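Local coordinates for protein protease Do-like 2, chloroplastic (Arabidopsis thaliana, PDB 4FLN) that acts as a chloroplast serine protease that makes the primary cleavage of photodamaged D1 protein in photosystem II of plants, at residues 185-189 with 232-236; 422-426 with 489-495. All coordinates share one frame; numbering follows the deposited sequence.

Contact 1 (185-189 with 232-236); sequences DLLGI and PTTVV
The second six-stranded barrel of the chymotrypsin-like protease domain contains this contact, where Leu187, Gly188 and Ile189 of one strand receive Pro232. Pro232 ends strand 228-232 and is the N-cap of helix 233-246, the C-terminal helix of that domain. Its ring does most of the touching. Pro232 CD sits 3.5 Å from Leu187 O and 3.6 Å from Gly188 CA. Gly188 has no side chain, and its CA meets the ring directly. At one end of the proline, Ile189 CD1 reaches Pro232 CB at 3.6 Å. The isoleucine and proline side chains run antiparallel as they pass. Ile189 CG1 lies anti to the carbonyl carbon (chi1 -56°), which brings the end of the chain in closer than its root. At its CG the proline ring meets Leu187 CG at 4.2 Å. With its CG anti to the backbone N (chi1 -178°), Leu187 extends toward the first helical turn, where its CD2 meets Thr234 OG1 at 3.7 Å. Val235 finishes the row. Its CG2 packs at 3.7 Å from Leu187 O, and its CG1 lies 4.1 Å from Leu186 CD1, the two side chains crossing at about a right angle. Contacts across the pair are van der Waals ones. Leu187 O accepts a hydrogen bond from the hydroxyl of Tyr179. Helix 325-329 covers Leu186 and Leu187 through Ser329 and Tyr326. Strand 185-191 lies between strand 165-178, bonded through Thr177 and Glu175, and strand 228-232, bonded through Val230.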
loop_
_atom_site.group_PDB
_atom_site.type_symbol
_atom_site.label_atom_id
_atom_site.label_comp_id
_atom_site.label_asym_id
_atom_site.label_seq_id
_atom_site.Cartn_x
_atom_site.Cartn_y
_atom_site.Cartn_z
ATOM N N ASP B 185 -7.773 25.661 -23.159
ATOM C CA ASP B 185 -9.013 24.903 -23.305
ATOM C C ASP B 185 -9.566 25.041 -24.713
ATOM O O ASP B 185 -9.950 26.127 -25.138
ATOM C CB ASP B 185 -10.065 25.344 -22.284
ATOM C CG ASP B 185 -10.063 24.480 -21.030
ATOM O OD1 ASP B 185 -8.969 24.230 -20.481
ATOM O OD2 ASP B 185 -11.155 24.043 -20.593
ATOM N N LEU B 186 -9.607 23.926 -25.428
ATOM C CA LEU B 186 -10.064 23.908 -26.801
ATOM C C LEU B 186 -11.162 22.864 -26.999
ATOM O O LEU B 186 -11.332 21.961 -26.188
ATOM C CB LEU B 186 -8.899 23.610 -27.734
ATOM C CG LEU B 186 -7.649 24.468 -27.552
ATOM C CD1 LEU B 186 -6.531 23.957 -28.435
ATOM C CD2 LEU B 186 -7.946 25.926 -27.856
ATOM N N LEU B 187 -11.914 22.991 -28.084
ATOM C CA LEU B 187 -12.979 22.047 -28.346
ATOM C C LEU B 187 -12.331 20.666 -28.443
ATOM O O LEU B 187 -11.150 20.558 -28.783
ATOM C CB LEU B 187 -13.694 22.423 -29.642
ATOM C CG LEU B 187 -14.905 21.631 -30.144
ATOM C CD1 LEU B 187 -16.119 21.852 -29.253
ATOM C CD2 LEU B 187 -15.227 22.039 -31.568
ATOM N N GLY B 188 -13.084 19.624 -28.101
ATOM C CA GLY B 188 -12.600 18.261 -28.198
ATOM C C GLY B 188 -13.742 17.283 -28.381
ATOM O O GLY B 188 -14.866 17.565 -27.979
ATOM N N ILE B 189 -13.450 16.133 -28.984
ATOM C CA ILE B 189 -14.445 15.092 -29.195
ATOM C C ILE B 189 -14.116 13.908 -28.308
ATOM O O ILE B 189 -12.989 13.430 -28.313
ATOM C CB ILE B 189 -14.454 14.597 -30.659
ATOM C CG1 ILE B 189 -14.676 15.760 -31.626
ATOM C CG2 ILE B 189 -15.513 13.519 -30.869
ATOM C CD1 ILE B 189 -14.378 15.403 -33.068
ATOM N N PRO B 232 -10.393 17.619 -32.635
ATOM C CA PRO B 232 -11.256 17.739 -33.822
ATOM C C PRO B 232 -10.632 18.500 -34.993
ATOM O O PRO B 232 -9.652 19.247 -34.835
ATOM C CB PRO B 232 -12.487 18.494 -33.300
ATOM C CG PRO B 232 -12.030 19.171 -32.056
ATOM C CD PRO B 232 -10.978 18.286 -31.458
ATOM N N THR B 233 -11.223 18.290 -36.167
ATOM C CA THR B 233 -10.829 18.964 -37.395
ATOM C C THR B 233 -10.707 20.477 -37.244
ATOM O O THR B 233 -9.764 21.082 -37.754
ATOM C CB THR B 233 -11.848 18.681 -38.506
ATOM O OG1 THR B 233 -11.792 17.300 -38.842
ATOM C CG2 THR B 233 -11.548 19.507 -39.752
ATOM N N THR B 234 -11.666 21.090 -36.557
ATOM C CA THR B 234 -11.677 22.544 -36.425
ATOM C C THR B 234 -10.433 23.087 -35.715
ATOM O O THR B 234 -9.893 24.120 -36.106
ATOM C CB THR B 234 -12.964 23.050 -35.748
ATOM O OG1 THR B 234 -12.974 22.660 -34.373
ATOM C CG2 THR B 234 -14.176 22.442 -36.424
ATOM N N VAL B 235 -9.972 22.388 -34.681
ATOM C CA VAL B 235 -8.774 22.810 -33.976
ATOM C C VAL B 235 -7.593 22.573 -34.881
ATOM O O VAL B 235 -6.616 23.315 -34.857
ATOM C CB VAL B 235 -8.558 22.020 -32.691
ATOM C CG1 VAL B 235 -7.202 22.345 -32.108
ATOM C CG2 VAL B 235 -9.654 22.327 -31.699
ATOM N N VAL B 236 -7.695 21.525 -35.686
ATOM C CA VAL B 236 -6.661 21.214 -36.662
ATOM C C VAL B 236 -6.577 22.255 -37.767
ATOM O O VAL B 236 -5.475 22.674 -38.132
ATOM C CB VAL B 236 -6.871 19.840 -37.306
ATOM C CG1 VAL B 236 -5.837 19.623 -38.397
ATOM C CG2 VAL B 236 -6.779 18.760 -36.253
#

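Contact 2 (422-426 with 489-495); sequences VLANE and ILKDYGI
The ring of Tyr493 carries Leu423 CB on one face, 3.7 Å from the centroid and only 3° off the ring normal. This is a CH-pi contact almost exactly over the centre. At the ring edge lie Ala424 O, near the ring plane, and Ile489 O of its own helix. The phenol hydroxyl donates a hydrogen bond of 2.7 Å from Tyr493 OH to Ala424 O. It comes to the carbonyl from the side, at a C=O...O angle of 110°, and tilted 19° from the carbonyl plane. A phenylalanine here would probably leave Ala424 O without this donor and the loop less firmly tied to the helix. Leu423 then runs on past the ring. Its CD1 meets Ile495 CD1 tip to tip at 3.7 Å. The same CD1 lies 4.0 Å from Ile489 CG2. Further along the loop, Asn425 lays its amide carbon CG 3.9 Å from Ile489 CG1, the side chains crossing obliquely. Asn428 braces this loop by bonding Leu423 O and Asn425 N. Gln71 of a neighbouring subunit hydrogen-bonds Val422 O and packs on Tyr493, and Thr56 of the same subunit touches Ala424. The contact thus joins the end of helix 479-493 to the loop that leaves strand 417-422 in the second PDZ domain, with Leu423 also resting on Val379 of strand 378-382.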
loop_
_atom_site.group_PDB
_atom_site.type_symbol
_atom_site.label_atom_id
_atom_site.label_comp_id
_atom_site.label_asym_id
_atom_site.label_seq_id
_atom_site.Cartn_x
_atom_site.Cartn_y
_atom_site.Cartn_z
ATOM N N VAL B 422 22.774 25.798 -3.789
ATOM C CA VAL B 422 24.054 26.494 -3.688
ATOM C C VAL B 422 25.163 25.461 -3.738
ATOM O O VAL B 422 25.176 24.535 -2.941
ATOM C CB VAL B 422 24.197 27.272 -2.365
ATOM C CG1 VAL B 422 25.613 27.784 -2.216
ATOM C CG2 VAL B 422 23.209 28.422 -2.307
ATOM N N LEU B 423 26.106 25.608 -4.658
ATOM C CA LEU B 423 27.198 24.648 -4.703
ATOM C C LEU B 423 28.229 25.099 -3.678
ATOM O O LEU B 423 28.867 26.149 -3.842
ATOM C CB LEU B 423 27.819 24.611 -6.095
ATOM C CG LEU B 423 26.841 24.690 -7.258
ATOM C CD1 LEU B 423 27.599 24.767 -8.555
ATOM C CD2 LEU B 423 25.959 23.477 -7.239
ATOM N N ALA B 424 28.407 24.283 -2.642
ATOM C CA ALA B 424 29.143 24.697 -1.456
ATOM C C ALA B 424 30.564 25.196 -1.767
ATOM O O ALA B 424 31.249 24.658 -2.636
ATOM C CB ALA B 424 29.169 23.575 -0.446
ATOM N N ASN B 425 30.994 26.231 -1.043
ATOM C CA ASN B 425 32.314 26.830 -1.230
ATOM C C ASN B 425 32.589 27.939 -0.213
ATOM O O ASN B 425 31.670 28.477 0.400
ATOM C CB ASN B 425 32.460 27.380 -2.650
ATOM C CG ASN B 425 33.894 27.751 -2.987
ATOM O OD1 ASN B 425 34.297 28.915 -2.883
ATOM N ND2 ASN B 425 34.676 26.757 -3.395
ATOM N N GLU B 426 33.859 28.289 -0.052
ATOM C CA GLU B 426 34.258 29.217 0.998
ATOM C C GLU B 426 33.650 30.624 0.886
ATOM O O GLU B 426 33.601 31.359 1.871
ATOM C CB GLU B 426 35.780 29.288 1.099
ATOM N N ILE B 489 34.810 26.383 -8.693
ATOM C CA ILE B 489 33.514 25.852 -8.294
ATOM C C ILE B 489 32.901 24.955 -9.356
ATOM O O ILE B 489 32.396 23.874 -9.040
ATOM C CB ILE B 489 32.509 26.970 -7.972
ATOM C CG1 ILE B 489 32.972 27.776 -6.756
ATOM C CG2 ILE B 489 31.129 26.373 -7.726
ATOM C CD1 ILE B 489 32.098 28.974 -6.441
ATOM N N LEU B 490 32.922 25.401 -10.610
ATOM C CA LEU B 490 32.277 24.612 -11.654
ATOM C C LEU B 490 33.150 23.449 -12.087
ATOM O O LEU B 490 32.654 22.459 -12.624
ATOM C CB LEU B 490 31.793 25.464 -12.835
ATOM C CG LEU B 490 32.746 26.444 -13.497
ATOM C CD1 LEU B 490 33.457 25.755 -14.640
ATOM C CD2 LEU B 490 31.948 27.637 -13.994
ATOM N N LYS B 491 34.447 23.557 -11.832
ATOM C CA LYS B 491 35.316 22.406 -12.001
ATOM C C LYS B 491 34.882 21.330 -11.015
ATOM O O LYS B 491 34.539 20.217 -11.400
ATOM C CB LYS B 491 36.763 22.784 -11.773
ATOM N N ASP B 492 34.862 21.684 -9.738
ATOM C CA ASP B 492 34.691 20.693 -8.683
ATOM C C ASP B 492 33.325 20.003 -8.660
ATOM O O ASP B 492 33.188 18.908 -8.112
ATOM C CB ASP B 492 35.006 21.313 -7.315
ATOM N N TYR B 493 32.305 20.645 -9.217
ATOM C CA TYR B 493 30.949 20.110 -9.057
ATOM C C TYR B 493 30.363 19.020 -9.980
ATOM O O TYR B 493 29.726 18.090 -9.487
ATOM C CB TYR B 493 29.951 21.219 -8.710
ATOM C CG TYR B 493 30.025 21.496 -7.231
ATOM C CD1 TYR B 493 30.985 22.358 -6.713
ATOM C CD2 TYR B 493 29.194 20.828 -6.340
ATOM C CE1 TYR B 493 31.083 22.582 -5.354
ATOM C CE2 TYR B 493 29.285 21.049 -4.978
ATOM C CZ TYR B 493 30.233 21.927 -4.495
ATOM O OH TYR B 493 30.328 22.155 -3.147
ATOM N N GLY B 494 30.536 19.124 -11.292
ATOM C CA GLY B 494 31.223 20.225 -11.922
ATOM C C GLY B 494 30.519 20.471 -13.239
ATOM O O GLY B 494 29.865 19.587 -13.808
ATOM N N ILE B 495 30.658 21.690 -13.733
ATOM C CA ILE B 495 29.729 22.189 -14.721
ATOM C C ILE B 495 30.502 22.899 -15.817
ATOM O O ILE B 495 31.483 23.597 -15.552
ATOM C CB ILE B 495 28.705 23.144 -14.053
ATOM C CG1 ILE B 495 28.200 22.549 -12.733
ATOM C CG2 ILE B 495 27.538 23.434 -14.973
ATOM C CD1 ILE B 495 27.254 23.451 -11.959
#

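Overall arrangement
Contact 1 belongs to the protease domain and contact 2 to the second PDZ domain. Their centres are 49 Å apart, on opposite sides of the centre of the chain, and their nearest atoms are about 36 Å apart. They follow each other along the sequence. Each joins a strand or the loop after one to a helix terminus: the start of a helix in contact 1, the end of one in contact 2. Contact 1 is near the probable catalytic machinery, since the side chain of Leu186 is about 8 Å from that of Asp122, assigned by similarity. Contact 2 is remote from the annotated sites and instead borders another subunit of the six-chain assembly.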